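Transcription regulator (PDB 3CLK) probably regulates transcription as a dimer, through a periplasmic-binding-protein-like core that in LacI-type relatives senses a small effector and controls DNA binding. Local coordinates at residues E110-Q115 and T234-D239; T117-N122 and K276-L281; G129-D134 and K178-N183; T187-A192 and I198-Q203; I209-P212 and S216-S219. All blocks are in the same frame, centred on the assembly; numbering follows the deposited sequence.

Overall arrangement
All five interactions lie in one of the two subdomains of the periplasmic-binding-protein-like fold, around the mixed sheet that includes strands 128-131, 188-191, 216-219 and 234-237. Interactions 1 and 2 share helix 109-121, their centres about 13 Å apart, and their segments alternate along the chain. Both pairings enclose interactions 3, 4 and 5, which follow one another in sequence. Interactions 3 and 4 (centres about 8 Å apart) pack helices 170-180 and 194-206 on the sheet face turned away from helix 109-121; interaction 5, its centre about 6 Å from that of interaction 4, completes the return to strand 216-219. The sheet is thus covered on both faces, and in interactions 1 and 2 late segments pack against the early helix 109-121.

Interaction 1. Residues E110-Q115 and T234-D239; sequences EDIGYQ and TSISQD
Ile112 on helix 109-121 meets two residues of the segment 234-239, Ile236 and Gln238. Its CD1 methyl stands over the middle of the flat amide of Gln238, with CD of Gln238 nearest at 3.8 Å and OE1, NE2 and the adjoining CG of Gln238 only slightly farther; the two side chains cross at about a right angle. The other branch turns to the strand, Ile112 CG2 lying 4.2 Å from Ile236 CG2. One turn along the helix, Gln115 offers its aliphatic base, CB being 4.1 Å from Ile236 CD1. Branched isoleucines suit this buried place because each can touch two neighbours at once.

The polar ends of the two glutamines have partners of their own. Gln115 NE2 reaches back one helical turn to Asp111 OD2 at 2.6 Å, meeting it from above the carboxylate plane. The amide of Gln238 is fixed at both ends, NE2 to Asp221 and OE1 to Ser107, which sets the plane on which Ile112 rests. A leucine in place of Gln238 would probably leave Asp221 and Ser107 without these amide partners.

Strand 234-237 runs between strands 216-219 and 271-273 in the mixed sheet, where Ile236 also touches Pro272. Helix 109-121 lies across one face of that sheet, with helix 138-153 beside it, contributing Arg143 to the surroundings of both Ile112 and Gln238.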
# COMPACT_ATOMS: atom_id res chain seq x y z
N GLU B 110 -23.05 -1.36 -7.10
CA GLU B 110 -24.23 -0.56 -6.85
C GLU B 110 -24.59 -0.65 -5.37
O GLU B 110 -24.90 0.36 -4.74
CB GLU B 110 -25.42 -1.01 -7.70
CG GLU B 110 -26.58 -0.04 -7.59
CD GLU B 110 -27.81 -0.46 -8.38
OE1 GLU B 110 -27.66 -0.85 -9.55
OE2 GLU B 110 -28.92 -0.37 -7.82
N ASP B 111 -24.55 -1.85 -4.81
CA ASP B 111 -24.89 -2.03 -3.40
C ASP B 111 -23.87 -1.34 -2.50
O ASP B 111 -24.20 -0.96 -1.38
CB ASP B 111 -24.99 -3.52 -3.05
CG ASP B 111 -25.69 -3.75 -1.72
OD1 ASP B 111 -26.77 -3.19 -1.50
OD2 ASP B 111 -25.15 -4.51 -0.88
N ILE B 112 -22.63 -1.18 -2.98
CA ILE B 112 -21.64 -0.48 -2.17
C ILE B 112 -22.09 0.96 -2.02
O ILE B 112 -22.13 1.49 -0.90
CB ILE B 112 -20.23 -0.49 -2.83
CG1 ILE B 112 -19.60 -1.88 -2.68
CG2 ILE B 112 -19.34 0.59 -2.19
CD1 ILE B 112 -18.17 -1.98 -3.17
N GLY B 113 -22.44 1.60 -3.13
CA GLY B 113 -22.89 2.98 -3.10
C GLY B 113 -24.17 3.12 -2.30
O GLY B 113 -24.37 4.12 -1.60
N TYR B 114 -25.02 2.11 -2.42
CA TYR B 114 -26.30 2.06 -1.72
C TYR B 114 -26.10 1.97 -0.21
O TYR B 114 -26.69 2.75 0.53
CB TYR B 114 -27.09 0.84 -2.20
CG TYR B 114 -28.51 0.76 -1.69
CD1 TYR B 114 -29.49 1.67 -2.11
CD2 TYR B 114 -28.89 -0.27 -0.83
CE1 TYR B 114 -30.82 1.54 -1.68
CE2 TYR B 114 -30.21 -0.40 -0.40
CZ TYR B 114 -31.16 0.51 -0.83
OH TYR B 114 -32.47 0.35 -0.40
N GLN B 115 -25.27 1.04 0.24
CA GLN B 115 -25.00 0.88 1.67
C GLN B 115 -24.26 2.06 2.29
O GLN B 115 -24.57 2.50 3.40
CB GLN B 115 -24.23 -0.41 1.92
CG GLN B 115 -25.10 -1.65 1.85
CD GLN B 115 -24.38 -2.90 2.32
OE1 GLN B 115 -23.78 -2.92 3.39
NE2 GLN B 115 -24.46 -3.96 1.53
N THR B 234 -14.82 5.27 9.09
CA THR B 234 -15.89 4.30 9.05
C THR B 234 -15.92 3.93 7.58
O THR B 234 -15.71 4.79 6.72
CB THR B 234 -17.24 4.90 9.46
OG1 THR B 234 -17.24 5.11 10.87
CG2 THR B 234 -18.39 3.96 9.10
N SER B 235 -16.19 2.67 7.28
CA SER B 235 -16.17 2.28 5.88
C SER B 235 -17.09 1.15 5.51
O SER B 235 -17.65 0.47 6.37
CB SER B 235 -14.75 1.87 5.51
OG SER B 235 -14.37 0.70 6.23
N ILE B 236 -17.25 0.98 4.20
CA ILE B 236 -18.00 -0.11 3.63
C ILE B 236 -16.81 -0.93 3.17
O ILE B 236 -16.12 -0.57 2.21
CB ILE B 236 -18.86 0.33 2.44
CG1 ILE B 236 -19.97 1.27 2.92
CG2 ILE B 236 -19.47 -0.89 1.74
CD1 ILE B 236 -20.86 0.67 4.00
N SER B 237 -16.53 -2.01 3.90
CA SER B 237 -15.38 -2.83 3.61
C SER B 237 -15.65 -3.95 2.63
O SER B 237 -16.68 -4.62 2.72
CB SER B 237 -14.83 -3.40 4.91
OG SER B 237 -14.61 -2.35 5.83
N GLN B 238 -14.74 -4.12 1.68
CA GLN B 238 -14.85 -5.17 0.68
C GLN B 238 -14.01 -6.32 1.19
O GLN B 238 -12.97 -6.11 1.82
CB GLN B 238 -14.30 -4.71 -0.68
CG GLN B 238 -14.98 -3.49 -1.27
CD GLN B 238 -14.61 -3.29 -2.74
OE1 GLN B 238 -14.89 -4.15 -3.57
NE2 GLN B 238 -13.98 -2.17 -3.05
N ASP B 239 -14.44 -7.54 0.91
CA ASP B 239 -13.69 -8.70 1.35
C ASP B 239 -12.71 -9.11 0.26
O ASP B 239 -12.89 -10.14 -0.38
CB ASP B 239 -14.63 -9.87 1.67
CG ASP B 239 -13.94 -10.96 2.45
OD1 ASP B 239 -12.70 -11.06 2.40
OD2 ASP B 239 -14.64 -11.75 3.13

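Interaction 2. Residues T117-N122 and K276-L281; sequences TNLLIN and KSTARL
Leu120 and Thr278 mark the closest approach of the two backbones, their CA atoms 7.7 Å apart. Residues 117-121 belong to the C-terminal part of helix 109-121, while 276-281 is an irregular, largely extended tail after strand 271-273; in this periplasmic-binding-protein-like subdomain the chain's C-terminal tail passes over the end of a helix that covers the sheet.

Thr278 suits the crossing because it carries one apolar and one polar branch. Its methyl CG2 is approached by both leucines, lying 4.2 Å from Leu120 CD2 and 4.4 Å from Leu119 CD2. The hydroxyl OG1 makes a weak hydrogen bond to Thr234. Beneath them Leu120 goes on to touch Ser216, Val218 and Ile190 of the sheet.

Farther along, at the solvent, Arg280 reaches the helix end. Its chain bends at chi3 (65°), bringing the guanidinium over to the carbonyl of Asn122, where the negative end of the helix dipole would probably reinforce the attraction. NH1 of Arg280 donates to Asn122 O at 2.8 Å, in the carbonyl plane on a lone pair, though that oxygen is tilted from the guanidinium plane. A water seconds the grip: it accepts from Arg280 NH2 at 2.6 Å and donates to the same Asn122 O at 3.1 Å.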
# COMPACT_ATOMS: atom_id res chain seq x y z
N THR B 117 -24.28 5.18 1.37
CA THR B 117 -25.20 6.30 1.46
C THR B 117 -26.26 6.11 2.54
O THR B 117 -26.55 7.03 3.30
CB THR B 117 -25.88 6.55 0.09
OG1 THR B 117 -24.86 6.65 -0.92
CG2 THR B 117 -26.68 7.83 0.13
N ASN B 118 -26.85 4.92 2.60
CA ASN B 118 -27.87 4.66 3.62
C ASN B 118 -27.28 4.74 5.02
O ASN B 118 -27.98 5.10 5.97
CB ASN B 118 -28.51 3.29 3.40
CG ASN B 118 -29.64 3.34 2.38
OD1 ASN B 118 -30.06 2.31 1.84
ND2 ASN B 118 -30.14 4.54 2.12
N LEU B 119 -26.00 4.40 5.16
CA LEU B 119 -25.35 4.46 6.46
C LEU B 119 -25.46 5.88 7.01
O LEU B 119 -25.74 6.08 8.20
CB LEU B 119 -23.88 4.04 6.33
CG LEU B 119 -23.09 3.77 7.63
CD1 LEU B 119 -21.82 2.99 7.31
CD2 LEU B 119 -22.76 5.09 8.33
N LEU B 120 -25.26 6.88 6.14
CA LEU B 120 -25.36 8.27 6.56
C LEU B 120 -26.84 8.67 6.72
O LEU B 120 -27.20 9.36 7.67
CB LEU B 120 -24.68 9.20 5.53
CG LEU B 120 -23.15 9.06 5.41
CD1 LEU B 120 -22.63 9.89 4.23
CD2 LEU B 120 -22.51 9.53 6.70
N ILE B 121 -27.68 8.23 5.79
CA ILE B 121 -29.10 8.55 5.86
C ILE B 121 -29.69 8.04 7.17
O ILE B 121 -30.47 8.74 7.82
CB ILE B 121 -29.89 7.92 4.68
CG1 ILE B 121 -29.52 8.63 3.37
CG2 ILE B 121 -31.39 8.04 4.93
CD1 ILE B 121 -30.02 7.90 2.11
N ASN B 122 -29.32 6.82 7.56
CA ASN B 122 -29.83 6.26 8.81
C ASN B 122 -29.28 6.98 10.04
O ASN B 122 -29.82 6.83 11.15
CB ASN B 122 -29.53 4.76 8.87
CG ASN B 122 -30.32 3.98 7.83
OD1 ASN B 122 -31.39 4.41 7.40
ND2 ASN B 122 -29.80 2.82 7.44
N LYS B 276 -14.64 5.90 13.62
CA LYS B 276 -14.88 7.17 14.31
C LYS B 276 -15.11 8.40 13.44
O LYS B 276 -15.07 9.53 13.94
CB LYS B 276 -13.71 7.43 15.26
CG LYS B 276 -13.60 6.39 16.38
CD LYS B 276 -14.84 6.44 17.27
CE LYS B 276 -14.79 5.37 18.35
NZ LYS B 276 -13.57 5.49 19.19
N SER B 277 -15.37 8.19 12.16
CA SER B 277 -15.56 9.31 11.24
C SER B 277 -17.01 9.68 10.92
O SER B 277 -17.25 10.51 10.05
CB SER B 277 -14.82 9.03 9.94
OG SER B 277 -15.41 7.93 9.26
N THR B 278 -17.97 9.05 11.60
CA THR B 278 -19.39 9.34 11.38
C THR B 278 -20.10 9.59 12.71
O THR B 278 -19.71 9.06 13.73
CB THR B 278 -20.14 8.17 10.66
OG1 THR B 278 -20.04 6.97 11.44
CG2 THR B 278 -19.55 7.92 9.28
N ALA B 279 -21.14 10.42 12.67
CA ALA B 279 -21.95 10.72 13.85
C ALA B 279 -23.32 11.17 13.37
O ALA B 279 -23.46 11.68 12.25
CB ALA B 279 -21.29 11.83 14.68
N ARG B 280 -24.35 10.97 14.20
CA ARG B 280 -25.69 11.39 13.80
C ARG B 280 -25.70 12.89 13.53
O ARG B 280 -24.97 13.64 14.17
CB ARG B 280 -26.72 11.06 14.88
CG ARG B 280 -26.96 9.58 15.09
CD ARG B 280 -28.30 9.37 15.77
NE ARG B 280 -29.38 9.80 14.90
CZ ARG B 280 -29.94 9.04 13.96
NH1 ARG B 280 -29.52 7.79 13.79
NH2 ARG B 280 -30.89 9.53 13.18
N LEU B 281 -26.53 13.32 12.58
CA LEU B 281 -26.61 14.73 12.22
C LEU B 281 -26.93 15.62 13.42
O LEU B 281 -26.15 16.57 13.67
CB LEU B 281 -27.68 14.92 11.14
CG LEU B 281 -27.85 16.36 10.65
CD1 LEU B 281 -26.59 16.81 9.95
CD2 LEU B 281 -29.05 16.44 9.72
O HOH W 1 -32.58 8.12 11.74

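Interaction 3. Residues G129-D134 and K178-N183; sequences GIAGID and KAFGKN
Gly129 begins the contact by letting the ring of Phe180 come close: its CA is 4.5 Å from Phe180 CZ, approached obliquely. A side chain at this position would point at the ring, and a CB built on Gly129 would lie 3.2 Å from Phe180 CZ, too tight, so the absence of one is what makes room for a bulky aromatic above the strand.

Ile130, next in sequence, directs its side chain to the other face of the sheet, where it packs on Leu144 and Tyr147 of helix 138-153. Only its backbone serves the contact: Ile130 O lies at the ring edge, close to the ring plane and 4.3 Å from Phe180 CZ, where the slightly positive rim of an aromatic ring suits a carbonyl oxygen.

Ala131 brings a side chain back to the helix side. Its CB methyl is 4.1 Å from Phe180 CE2, again oblique to the ring, and the small residue fills the space beside the phenyl without pushing it off. Gly132 follows with a positive phi (87°), which a residue with a CB would adopt only at the cost of a clash with the preceding carbonyl.

On the partner side, Phe180 has CG beside its backbone N (chi1 -69°), which carries the ring from the last turn of helix 170-180 down onto the sheet. Gly181 follows with positive phi and ends the helix.

The phenyl thus covers three neighbouring strands, touching Lys164 of strand 163-164 and Ile189 of strand 188-191 on the two sides of strand 128-131, while Leu186 of the following loop packs against it too.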
# COMPACT_ATOMS: atom_id res chain seq x y z
N GLY B 129 -22.88 14.11 0.01
CA GLY B 129 -22.12 14.21 -1.22
C GLY B 129 -21.31 12.94 -1.45
O GLY B 129 -21.18 12.11 -0.55
N ILE B 130 -20.78 12.79 -2.66
CA ILE B 130 -19.96 11.63 -3.02
C ILE B 130 -18.81 12.14 -3.88
O ILE B 130 -19.01 12.89 -4.85
CB ILE B 130 -20.79 10.56 -3.77
CG1 ILE B 130 -19.94 9.32 -4.00
CG2 ILE B 130 -21.34 11.13 -5.08
CD1 ILE B 130 -20.75 8.07 -4.26
N ALA B 131 -17.59 11.74 -3.52
CA ALA B 131 -16.42 12.24 -4.23
C ALA B 131 -15.34 11.26 -4.64
O ALA B 131 -15.12 10.24 -3.99
CB ALA B 131 -15.79 13.35 -3.40
N GLY B 132 -14.67 11.62 -5.73
CA GLY B 132 -13.56 10.84 -6.26
C GLY B 132 -13.84 9.71 -7.23
O GLY B 132 -12.91 9.10 -7.74
N ILE B 133 -15.11 9.42 -7.50
CA ILE B 133 -15.43 8.31 -8.40
C ILE B 133 -15.23 8.60 -9.88
O ILE B 133 -15.59 9.66 -10.37
CB ILE B 133 -16.89 7.84 -8.19
CG1 ILE B 133 -17.05 7.28 -6.78
CG2 ILE B 133 -17.24 6.77 -9.22
CD1 ILE B 133 -18.43 6.74 -6.48
N ASP B 134 -14.62 7.66 -10.60
CA ASP B 134 -14.44 7.81 -12.04
C ASP B 134 -15.79 7.30 -12.54
O ASP B 134 -16.02 6.09 -12.65
CB ASP B 134 -13.29 6.94 -12.55
CG ASP B 134 -13.02 7.13 -14.04
OD1 ASP B 134 -13.78 7.87 -14.71
OD2 ASP B 134 -12.04 6.53 -14.55
N LYS B 178 -12.24 20.77 -1.78
CA LYS B 178 -12.06 22.18 -2.12
C LYS B 178 -13.27 22.61 -2.94
O LYS B 178 -13.82 23.70 -2.74
CB LYS B 178 -10.77 22.38 -2.93
CG LYS B 178 -9.50 22.13 -2.12
CD LYS B 178 -8.26 22.21 -2.99
CE LYS B 178 -7.00 21.86 -2.20
NZ LYS B 178 -5.82 21.88 -3.11
N ALA B 179 -13.70 21.74 -3.85
CA ALA B 179 -14.86 22.00 -4.69
C ALA B 179 -16.10 22.21 -3.81
O ALA B 179 -16.85 23.18 -4.00
CB ALA B 179 -15.08 20.84 -5.65
N PHE B 180 -16.33 21.32 -2.86
CA PHE B 180 -17.48 21.46 -1.98
C PHE B 180 -17.40 22.80 -1.26
O PHE B 180 -18.40 23.51 -1.13
CB PHE B 180 -17.54 20.33 -0.96
CG PHE B 180 -17.85 18.99 -1.56
CD1 PHE B 180 -18.89 18.84 -2.47
CD2 PHE B 180 -17.14 17.86 -1.16
CE1 PHE B 180 -19.21 17.58 -2.99
CE2 PHE B 180 -17.46 16.61 -1.66
CZ PHE B 180 -18.50 16.47 -2.58
N GLY B 181 -16.21 23.15 -0.80
CA GLY B 181 -16.03 24.43 -0.14
C GLY B 181 -16.02 24.37 1.38
O GLY B 181 -16.61 23.47 1.99
N LYS B 182 -15.34 25.33 1.97
CA LYS B 182 -15.23 25.45 3.42
C LYS B 182 -16.61 25.67 4.03
O LYS B 182 -16.88 25.26 5.16
CB LYS B 182 -14.32 26.63 3.75
CG LYS B 182 -14.02 26.83 5.22
CD LYS B 182 -13.20 28.10 5.41
CE LYS B 182 -12.72 28.27 6.85
NZ LYS B 182 -13.85 28.26 7.82
N ASN B 183 -17.49 26.32 3.27
CA ASN B 183 -18.84 26.60 3.74
C ASN B 183 -19.89 25.67 3.14
O ASN B 183 -21.07 26.01 3.06
CB ASN B 183 -19.19 28.06 3.42
CG ASN B 183 -18.29 29.04 4.15
OD1 ASN B 183 -18.09 30.17 3.70
ND2 ASN B 183 -17.75 28.61 5.28

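Interaction 4. Residues T187-A192 and I198-Q203; sequences TGIIAA and IGILNQ
Ile200 makes a buried, wholly apolar contact with Ile189 and Ala191, a helix resting on its own preceding strand. It belongs to the beta-alpha-beta unit of strand 188-191, helix 194-206 and strand 216-219, the repeating element of the periplasmic-binding-protein-like fold.

The strand presents Ile189 and Ala191, two residues apart, on the face turned to the helix, whereas Ile190 between them points to the other face and packs on Ala116, Thr117 and Leu120 of helix 109-121. Ala191 and Ile200 are the closest pair along the backbones, their CA atoms 7.7 Å apart, a spacing that leaves room for a methyl on the strand side and a long side chain on the helix side. That explains the choice of residues: alanine's single methyl leaves the place over the strand to the long isoleucine branch.

Away from the sheet, the same helix serves the dimer. Asn202 ND2 hydrogen-bonds to the carbonyl of Ile228 of the second subunit, as well as to Tyr170 of its own, and Ile198 packs on that other Ile228. The helix is therefore apolar toward its strands and partly devoted to the subunit interface.

Ile200 has CG1 beside its backbone N, and chi2 (170°) stretches the branch toward the sheet. The terminal CD1 rests against both strand residues, 3.8 Å from Ile189 CG2 and 3.7 Å from Ala191 CB.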
# COMPACT_ATOMS: atom_id res chain seq x y z
N THR B 187 -23.28 17.54 4.99
CA THR B 187 -22.97 17.13 6.35
C THR B 187 -22.40 15.72 6.31
O THR B 187 -21.88 15.22 7.29
CB THR B 187 -24.20 17.11 7.24
OG1 THR B 187 -25.12 16.13 6.76
CG2 THR B 187 -24.86 18.48 7.26
N GLY B 188 -22.49 15.09 5.14
CA GLY B 188 -21.96 13.75 4.97
C GLY B 188 -21.35 13.60 3.60
O GLY B 188 -21.87 14.14 2.62
N ILE B 189 -20.24 12.87 3.51
CA ILE B 189 -19.57 12.64 2.23
C ILE B 189 -19.09 11.20 2.13
O ILE B 189 -18.52 10.65 3.08
CB ILE B 189 -18.36 13.58 2.06
CG1 ILE B 189 -18.83 15.04 2.00
CG2 ILE B 189 -17.59 13.23 0.78
CD1 ILE B 189 -17.69 16.04 1.99
N ILE B 190 -19.35 10.59 0.98
CA ILE B 190 -18.94 9.23 0.70
C ILE B 190 -17.69 9.33 -0.15
O ILE B 190 -17.67 10.03 -1.17
CB ILE B 190 -20.03 8.48 -0.08
CG1 ILE B 190 -21.32 8.43 0.75
CG2 ILE B 190 -19.56 7.07 -0.43
CD1 ILE B 190 -22.44 7.69 0.10
N ALA B 191 -16.63 8.66 0.28
CA ALA B 191 -15.37 8.70 -0.45
C ALA B 191 -15.25 7.48 -1.36
O ALA B 191 -15.58 6.37 -0.96
CB ALA B 191 -14.19 8.76 0.52
N ALA B 192 -14.76 7.72 -2.57
CA ALA B 192 -14.60 6.66 -3.57
C ALA B 192 -13.63 5.57 -3.14
O ALA B 192 -13.69 4.46 -3.64
CB ALA B 192 -14.14 7.27 -4.91
N ILE B 198 -9.00 10.00 2.91
CA ILE B 198 -7.99 10.68 3.69
C ILE B 198 -7.80 12.10 3.14
O ILE B 198 -7.64 13.04 3.91
CB ILE B 198 -6.65 9.90 3.69
CG1 ILE B 198 -6.88 8.50 4.28
CG2 ILE B 198 -5.63 10.61 4.58
CD1 ILE B 198 -5.62 7.66 4.34
N GLY B 199 -7.85 12.25 1.81
CA GLY B 199 -7.71 13.58 1.22
C GLY B 199 -8.86 14.48 1.64
O GLY B 199 -8.67 15.66 1.96
N ILE B 200 -10.07 13.94 1.63
CA ILE B 200 -11.25 14.69 2.04
C ILE B 200 -11.06 15.11 3.50
O ILE B 200 -11.27 16.26 3.86
CB ILE B 200 -12.52 13.82 1.96
CG1 ILE B 200 -12.84 13.50 0.50
CG2 ILE B 200 -13.70 14.55 2.63
CD1 ILE B 200 -13.93 12.46 0.33
N LEU B 201 -10.66 14.14 4.31
CA LEU B 201 -10.44 14.33 5.74
C LEU B 201 -9.44 15.44 6.05
O LEU B 201 -9.69 16.30 6.91
CB LEU B 201 -9.95 13.03 6.37
CG LEU B 201 -10.00 12.87 7.90
CD1 LEU B 201 -9.44 11.49 8.31
CD2 LEU B 201 -9.21 13.96 8.56
N ASN B 202 -8.30 15.39 5.38
CA ASN B 202 -7.27 16.39 5.61
C ASN B 202 -7.68 17.77 5.10
O ASN B 202 -7.42 18.77 5.77
CB ASN B 202 -5.94 15.96 4.97
CG ASN B 202 -5.27 14.80 5.71
OD1 ASN B 202 -5.60 14.51 6.86
ND2 ASN B 202 -4.32 14.15 5.06
N GLN B 203 -8.32 17.83 3.93
CA GLN B 203 -8.73 19.12 3.39
C GLN B 203 -9.82 19.74 4.26
O GLN B 203 -9.82 20.94 4.49
CB GLN B 203 -9.24 19.01 1.95
CG GLN B 203 -9.56 20.39 1.33
CD GLN B 203 -8.34 21.31 1.29
OE1 GLN B 203 -8.44 22.52 1.52
NE2 GLN B 203 -7.18 20.74 1.00

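Interaction 5. Residues I209-P212 and S216-S219; sequences IEVP and SIVS
The return loop of a beta-alpha-beta crossover holds this contact: residues 209-212, in the loop after helix 194-206, come back beside strand 216-219, with Val211 meeting Ile217 and Pro212 approaching Ser216. The peptide bond before Pro212 is cis, a geometry that proline tolerates better than other residues, and it probably helps set the direction in which the loop enters the turn. The CA atoms of Pro212 and Ser216 lie 4.6 Å apart.

Val211 CG2 and Ile217 CD1 touch at 4.0 Å, the side chains crossing at about a right angle. In Val211 it is the branch beside the backbone N that reaches Ile217; its CG1 lies anti to that nitrogen (chi1 175°). Branched residues suit both places, each offering a methyl to the other.

The polar link is indirect. Pro212 O and Ser216 OG are 4.2 Å apart, and a water joins them, donating to Pro212 O at 2.5 Å and lying 2.6 Å from Ser216 OG. Ser216 OG also accepts a hydrogen bond from Ala279 N of the C-terminal tail, so one serine ties together loop, water and tail.

Strand 216-219 runs between strands 188-191 and 234-237. Ile217 faces helix 194-206, where it packs on Ile200, while Val218 turns to helix 109-121 on the other face.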
# COMPACT_ATOMS: atom_id res chain seq x y z
N ILE B 209 -13.10 22.33 9.36
CA ILE B 209 -14.29 21.49 9.46
C ILE B 209 -13.93 20.24 10.28
O ILE B 209 -13.06 19.47 9.89
CB ILE B 209 -14.80 21.05 8.06
CG1 ILE B 209 -15.21 22.28 7.25
CG2 ILE B 209 -15.98 20.09 8.19
CD1 ILE B 209 -15.62 21.97 5.82
N GLU B 210 -14.60 20.06 11.41
CA GLU B 210 -14.33 18.91 12.27
C GLU B 210 -15.08 17.64 11.89
O GLU B 210 -16.27 17.66 11.64
CB GLU B 210 -14.66 19.28 13.72
CG GLU B 210 -13.89 20.48 14.22
CD GLU B 210 -14.40 20.97 15.55
OE1 GLU B 210 -14.31 20.20 16.53
OE2 GLU B 210 -14.90 22.11 15.61
N VAL B 211 -14.37 16.53 11.88
CA VAL B 211 -14.95 15.23 11.55
C VAL B 211 -14.90 14.38 12.82
O VAL B 211 -13.85 14.28 13.45
CB VAL B 211 -14.14 14.55 10.44
CG1 VAL B 211 -14.68 13.13 10.18
CG2 VAL B 211 -14.20 15.41 9.16
N PRO B 212 -16.02 13.76 13.21
CA PRO B 212 -17.35 13.73 12.60
C PRO B 212 -18.29 14.84 13.12
O PRO B 212 -19.46 14.91 12.75
CB PRO B 212 -17.85 12.34 12.97
CG PRO B 212 -17.38 12.24 14.39
CD PRO B 212 -15.97 12.83 14.36
N SER B 216 -19.51 14.13 8.47
CA SER B 216 -19.32 12.69 8.55
C SER B 216 -18.70 12.22 7.24
O SER B 216 -19.03 12.75 6.17
CB SER B 216 -20.65 11.95 8.76
OG SER B 216 -21.13 12.06 10.09
N ILE B 217 -17.82 11.23 7.31
CA ILE B 217 -17.18 10.68 6.12
C ILE B 217 -17.26 9.16 6.15
O ILE B 217 -16.93 8.55 7.16
CB ILE B 217 -15.68 11.07 6.03
CG1 ILE B 217 -15.53 12.58 5.89
CG2 ILE B 217 -15.04 10.34 4.84
CD1 ILE B 217 -14.08 13.05 5.91
N VAL B 218 -17.70 8.57 5.05
CA VAL B 218 -17.78 7.12 4.91
C VAL B 218 -16.85 6.72 3.76
O VAL B 218 -17.01 7.19 2.62
CB VAL B 218 -19.21 6.64 4.57
CG1 VAL B 218 -19.21 5.15 4.30
CG2 VAL B 218 -20.16 6.96 5.74
N SER B 219 -15.90 5.84 4.05
CA SER B 219 -14.94 5.41 3.05
C SER B 219 -15.36 4.08 2.41
O SER B 219 -16.02 3.25 3.03
CB SER B 219 -13.56 5.26 3.69
OG SER B 219 -12.58 4.88 2.75
O HOH W 2 -21.37 14.36 11.30